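Local coordinates for putative endonuclease/exonuclease/phosphatase family protein (Bacteroides thetaiotaomicron, PDB 3MPR) that probably acts as a metal-dependent hydrolase of the DNase I-like superfamily, perhaps a nuclease that cleaves phosphodiester bonds, at residues I70-S84 with V117-C129. Numbering follows the deposited sequence.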
# COMPACT_ATOMS: atom_id res chain seq x y z
N ILE A 70 10.17 0.55 -21.89
CA ILE A 70 11.01 1.21 -22.87
C ILE A 70 12.29 1.62 -22.16
O ILE A 70 12.31 1.72 -20.94
CB ILE A 70 10.34 2.45 -23.45
CG1 ILE A 70 9.91 3.39 -22.33
CG2 ILE A 70 9.13 2.06 -24.31
CD1 ILE A 70 9.28 4.68 -22.83
N GLY A 71 13.36 1.84 -22.93
CA GLY A 71 14.61 2.31 -22.36
C GLY A 71 15.75 1.38 -22.72
O GLY A 71 15.61 0.16 -22.61
N VAL A 72 16.88 1.95 -23.14
CA VAL A 72 18.01 1.14 -23.59
C VAL A 72 19.13 1.04 -22.56
O VAL A 72 19.15 1.78 -21.58
CB VAL A 72 18.60 1.67 -24.91
CG1 VAL A 72 17.51 1.80 -25.97
CG2 VAL A 72 19.31 3.00 -24.67
N GLY A 73 20.06 0.12 -22.79
CA GLY A 73 21.20 -0.08 -21.90
C GLY A 73 22.14 1.10 -21.89
O GLY A 73 22.46 1.65 -22.95
N ARG A 74 22.59 1.50 -20.71
CA ARG A 74 23.41 2.71 -20.60
C ARG A 74 24.85 2.56 -21.08
O ARG A 74 25.52 3.55 -21.29
CB ARG A 74 23.41 3.25 -19.16
CG ARG A 74 24.28 2.47 -18.16
CD ARG A 74 24.07 3.02 -16.76
NE ARG A 74 24.91 2.38 -15.75
CZ ARG A 74 24.85 2.67 -14.45
NH1 ARG A 74 24.00 3.59 -14.01
NH2 ARG A 74 25.65 2.05 -13.60
N ASP A 75 25.32 1.32 -21.23
CA ASP A 75 26.71 1.09 -21.64
C ASP A 75 26.93 1.32 -23.14
O ASP A 75 27.92 1.94 -23.55
CB ASP A 75 27.15 -0.34 -21.29
CG ASP A 75 27.46 -0.52 -19.82
OD1 ASP A 75 27.28 0.44 -19.04
OD2 ASP A 75 27.87 -1.64 -19.44
N ASP A 76 26.02 0.82 -23.95
CA ASP A 76 26.20 0.89 -25.40
C ASP A 76 24.95 1.34 -26.14
O ASP A 76 24.91 1.35 -27.38
CB ASP A 76 26.68 -0.46 -25.94
CG ASP A 76 25.62 -1.54 -25.87
OD1 ASP A 76 24.59 -1.32 -25.19
OD2 ASP A 76 25.82 -2.62 -26.49
N GLY A 77 23.92 1.71 -25.39
CA GLY A 77 22.69 2.18 -25.99
C GLY A 77 21.88 1.08 -26.63
O GLY A 77 20.93 1.33 -27.37
N LYS A 78 22.25 -0.16 -26.33
CA LYS A 78 21.53 -1.31 -26.85
C LYS A 78 21.13 -2.24 -25.70
O LYS A 78 20.26 -1.89 -24.91
CB LYS A 78 22.39 -2.05 -27.89
CG LYS A 78 22.68 -1.19 -29.12
CD LYS A 78 23.58 -1.92 -30.13
CE LYS A 78 24.99 -2.13 -29.58
NZ LYS A 78 25.90 -2.77 -30.57
N ASP A 79 21.78 -3.40 -25.59
CA ASP A 79 21.45 -4.38 -24.55
C ASP A 79 22.42 -4.42 -23.36
O ASP A 79 22.21 -5.20 -22.42
CB ASP A 79 21.37 -5.79 -25.15
CG ASP A 79 20.22 -5.94 -26.12
OD1 ASP A 79 19.28 -5.11 -26.08
OD2 ASP A 79 20.25 -6.89 -26.92
N LYS A 80 23.47 -3.62 -23.38
CA LYS A 80 24.50 -3.72 -22.35
C LYS A 80 24.37 -2.69 -21.23
O LYS A 80 24.15 -1.51 -21.48
CB LYS A 80 25.90 -3.62 -22.96
CG LYS A 80 26.33 -4.89 -23.69
CD LYS A 80 27.79 -4.81 -24.13
CE LYS A 80 28.23 -6.13 -24.76
NZ LYS A 80 27.31 -6.57 -25.85
N GLY A 81 24.54 -3.15 -19.99
CA GLY A 81 24.57 -2.27 -18.84
C GLY A 81 23.23 -2.11 -18.15
O GLY A 81 22.23 -2.70 -18.54
N GLU A 82 23.21 -1.28 -17.10
CA GLU A 82 21.97 -1.00 -16.38
C GLU A 82 21.07 -0.11 -17.22
O GLU A 82 21.55 0.62 -18.08
CB GLU A 82 22.28 -0.31 -15.06
CG GLU A 82 23.17 -1.15 -14.15
CD GLU A 82 23.33 -0.54 -12.78
OE1 GLU A 82 22.76 0.55 -12.54
OE2 GLU A 82 24.03 -1.14 -11.95
N HIS A 83 19.77 -0.18 -16.96
CA HIS A 83 18.78 0.63 -17.67
C HIS A 83 18.12 1.61 -16.70
O HIS A 83 18.12 1.40 -15.48
CB HIS A 83 17.67 -0.24 -18.26
CG HIS A 83 18.14 -1.18 -19.34
ND1 HIS A 83 19.00 -2.23 -19.11
CD2 HIS A 83 17.82 -1.25 -20.66
CE1 HIS A 83 19.21 -2.89 -20.23
NE2 HIS A 83 18.50 -2.32 -21.19
N SER A 84 17.55 2.66 -17.28
CA SER A 84 16.56 3.50 -16.61
C SER A 84 15.21 3.18 -17.24
O SER A 84 14.51 4.06 -17.74
CB SER A 84 16.91 4.97 -16.80
OG SER A 84 18.14 5.27 -16.15
N VAL A 117 31.77 9.25 -12.80
CA VAL A 117 32.64 8.08 -12.99
C VAL A 117 32.03 7.01 -13.90
O VAL A 117 32.76 6.22 -14.51
CB VAL A 117 33.02 7.43 -11.64
CG1 VAL A 117 33.84 8.39 -10.81
CG2 VAL A 117 31.77 6.99 -10.89
N LEU A 118 30.70 6.98 -14.00
CA LEU A 118 30.04 6.04 -14.89
C LEU A 118 29.12 6.76 -15.88
O LEU A 118 28.61 7.84 -15.58
CB LEU A 118 29.23 5.01 -14.08
CG LEU A 118 29.93 3.73 -13.60
CD1 LEU A 118 31.32 4.01 -13.08
CD2 LEU A 118 29.10 3.03 -12.54
N PRO A 119 28.91 6.17 -17.07
CA PRO A 119 27.88 6.75 -17.95
C PRO A 119 26.53 6.61 -17.29
O PRO A 119 26.29 5.64 -16.56
CB PRO A 119 27.95 5.88 -19.20
CG PRO A 119 28.51 4.56 -18.70
CD PRO A 119 29.51 4.95 -17.64
N ARG A 120 25.65 7.57 -17.52
CA ARG A 120 24.34 7.60 -16.86
C ARG A 120 23.32 7.97 -17.92
O ARG A 120 23.56 8.87 -18.72
CB ARG A 120 24.34 8.63 -15.73
CG ARG A 120 25.44 8.41 -14.70
CD ARG A 120 25.17 7.19 -13.84
NE ARG A 120 26.20 7.01 -12.81
CZ ARG A 120 26.07 6.22 -11.75
NH1 ARG A 120 24.95 5.53 -11.56
NH2 ARG A 120 27.06 6.13 -10.86
N ILE A 121 22.20 7.28 -17.93
CA ILE A 121 21.24 7.44 -19.01
C ILE A 121 19.89 7.90 -18.46
O ILE A 121 19.48 7.50 -17.37
CB ILE A 121 21.10 6.12 -19.82
CG1 ILE A 121 20.45 6.38 -21.19
CG2 ILE A 121 20.32 5.06 -19.03
CD1 ILE A 121 20.34 5.14 -22.07
N CYS A 122 19.23 8.77 -19.22
CA CYS A 122 17.86 9.16 -18.95
C CYS A 122 17.02 8.63 -20.10
O CYS A 122 17.31 8.91 -21.27
CB CYS A 122 17.74 10.68 -18.84
SG CYS A 122 16.04 11.25 -18.65
N SER A 123 16.01 7.83 -19.78
CA SER A 123 15.08 7.32 -20.78
C SER A 123 13.74 8.02 -20.60
O SER A 123 13.35 8.37 -19.49
CB SER A 123 14.90 5.81 -20.65
OG SER A 123 16.13 5.14 -20.82
N TRP A 124 13.02 8.21 -21.69
CA TRP A 124 11.78 8.96 -21.62
C TRP A 124 10.78 8.43 -22.63
O TRP A 124 11.14 7.74 -23.60
CB TRP A 124 12.06 10.45 -21.87
CG TRP A 124 12.66 10.70 -23.24
CD1 TRP A 124 13.98 10.69 -23.57
CD2 TRP A 124 11.94 10.95 -24.45
NE1 TRP A 124 14.13 10.93 -24.93
CE2 TRP A 124 12.89 11.10 -25.48
CE3 TRP A 124 10.58 11.07 -24.75
CZ2 TRP A 124 12.51 11.36 -26.80
CZ3 TRP A 124 10.21 11.34 -26.05
CH2 TRP A 124 11.17 11.47 -27.07
N GLY A 125 9.52 8.75 -22.38
CA GLY A 125 8.47 8.47 -23.33
C GLY A 125 7.50 9.63 -23.32
O GLY A 125 7.23 10.22 -22.28
N HIS A 126 6.99 9.96 -24.50
CA HIS A 126 5.85 10.86 -24.66
C HIS A 126 4.63 9.95 -24.74
O HIS A 126 4.45 9.22 -25.72
CB HIS A 126 6.04 11.66 -25.96
CG HIS A 126 4.89 12.53 -26.34
ND1 HIS A 126 4.99 13.49 -27.33
CD2 HIS A 126 3.61 12.59 -25.90
CE1 HIS A 126 3.82 14.09 -27.48
NE2 HIS A 126 2.97 13.56 -26.62
N PHE A 127 3.81 9.95 -23.69
CA PHE A 127 2.66 9.05 -23.61
C PHE A 127 1.33 9.74 -23.90
O PHE A 127 1.20 10.94 -23.71
CB PHE A 127 2.57 8.41 -22.22
CG PHE A 127 3.68 7.45 -21.93
CD1 PHE A 127 4.87 7.90 -21.39
CD2 PHE A 127 3.52 6.10 -22.20
CE1 PHE A 127 5.90 7.03 -21.14
CE2 PHE A 127 4.56 5.21 -21.95
CZ PHE A 127 5.75 5.67 -21.41
N LYS A 128 0.35 8.95 -24.34
CA LYS A 128 -1.01 9.43 -24.53
C LYS A 128 -1.98 8.47 -23.84
O LYS A 128 -1.99 7.27 -24.13
CB LYS A 128 -1.34 9.52 -26.03
CG LYS A 128 -2.73 10.07 -26.32
CD LYS A 128 -2.94 10.28 -27.81
CE LYS A 128 -4.21 11.05 -28.10
NZ LYS A 128 -4.47 11.14 -29.56
N CYS A 129 -2.81 9.00 -22.95
CA CYS A 129 -3.78 8.19 -22.24
C CYS A 129 -4.87 7.73 -23.20
O CYS A 129 -5.47 8.54 -23.92
CB CYS A 129 -4.37 8.97 -21.07
SG CYS A 129 -3.11 9.51 -19.89
O HOH W 1 17.11 2.79 -19.98
O HOH W 2 22.22 5.48 -15.31
O HOH W 3 24.64 2.38 -11.01
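Arg-74 and Arg-120 run side by side, pointing the same way, yet their guanidinium planes are turned 78° apart, so that NH2 of Arg-74 comes over one face of the Arg-120 group. Arg-74 NH1 and Arg-120 NH1 approach to 3.3 Å as a pair of donors, a closeness probably eased by the acids around them: Glu-82 OE1 sits above the Arg-74 plane, 3.4 Å from Arg-74 NH2, a charge pairing without a directed N-H, while Asp-144 forms a salt bridge with Arg-120 NE. A water joins Arg-74 NH2 to Glu-82 OE1, and another, in the Arg-74 plane, links NH1 to Ile-121 N. With CG turned between backbone N and carbonyl carbon (chi1 75°) and the chain extended beyond it, Arg-74 lays CB on Ile-121 CG2 (3.6 Å) and passes CD by Pro-119 O at 3.4 Å. In the DNase I-like sandwich of two sheets, residues 70-84 connect two strands of one sheet and here lean on strand 121-129 of the other, with Arg-74 about 6 Å, between side chains, from Glu-51, a magnesium-binding residue of this protein, although no magnesium is bound here. Ser-84 OG donates to Ile-121 O at 2.9 Å, from well above the carbonyl plane. Farther along, the side chains of Val-72 and Ile-121 cross at about a right angle, CG2 of Val-72 lying 3.5 Å from CD1 of Ile-121, and a water ties Val-72 O and Ser-84 N to Ser-123 OG, itself hydrogen-bonded to Asp-100. Ile-70 CD1 reaches Phe-127 CZ at 3.9 Å.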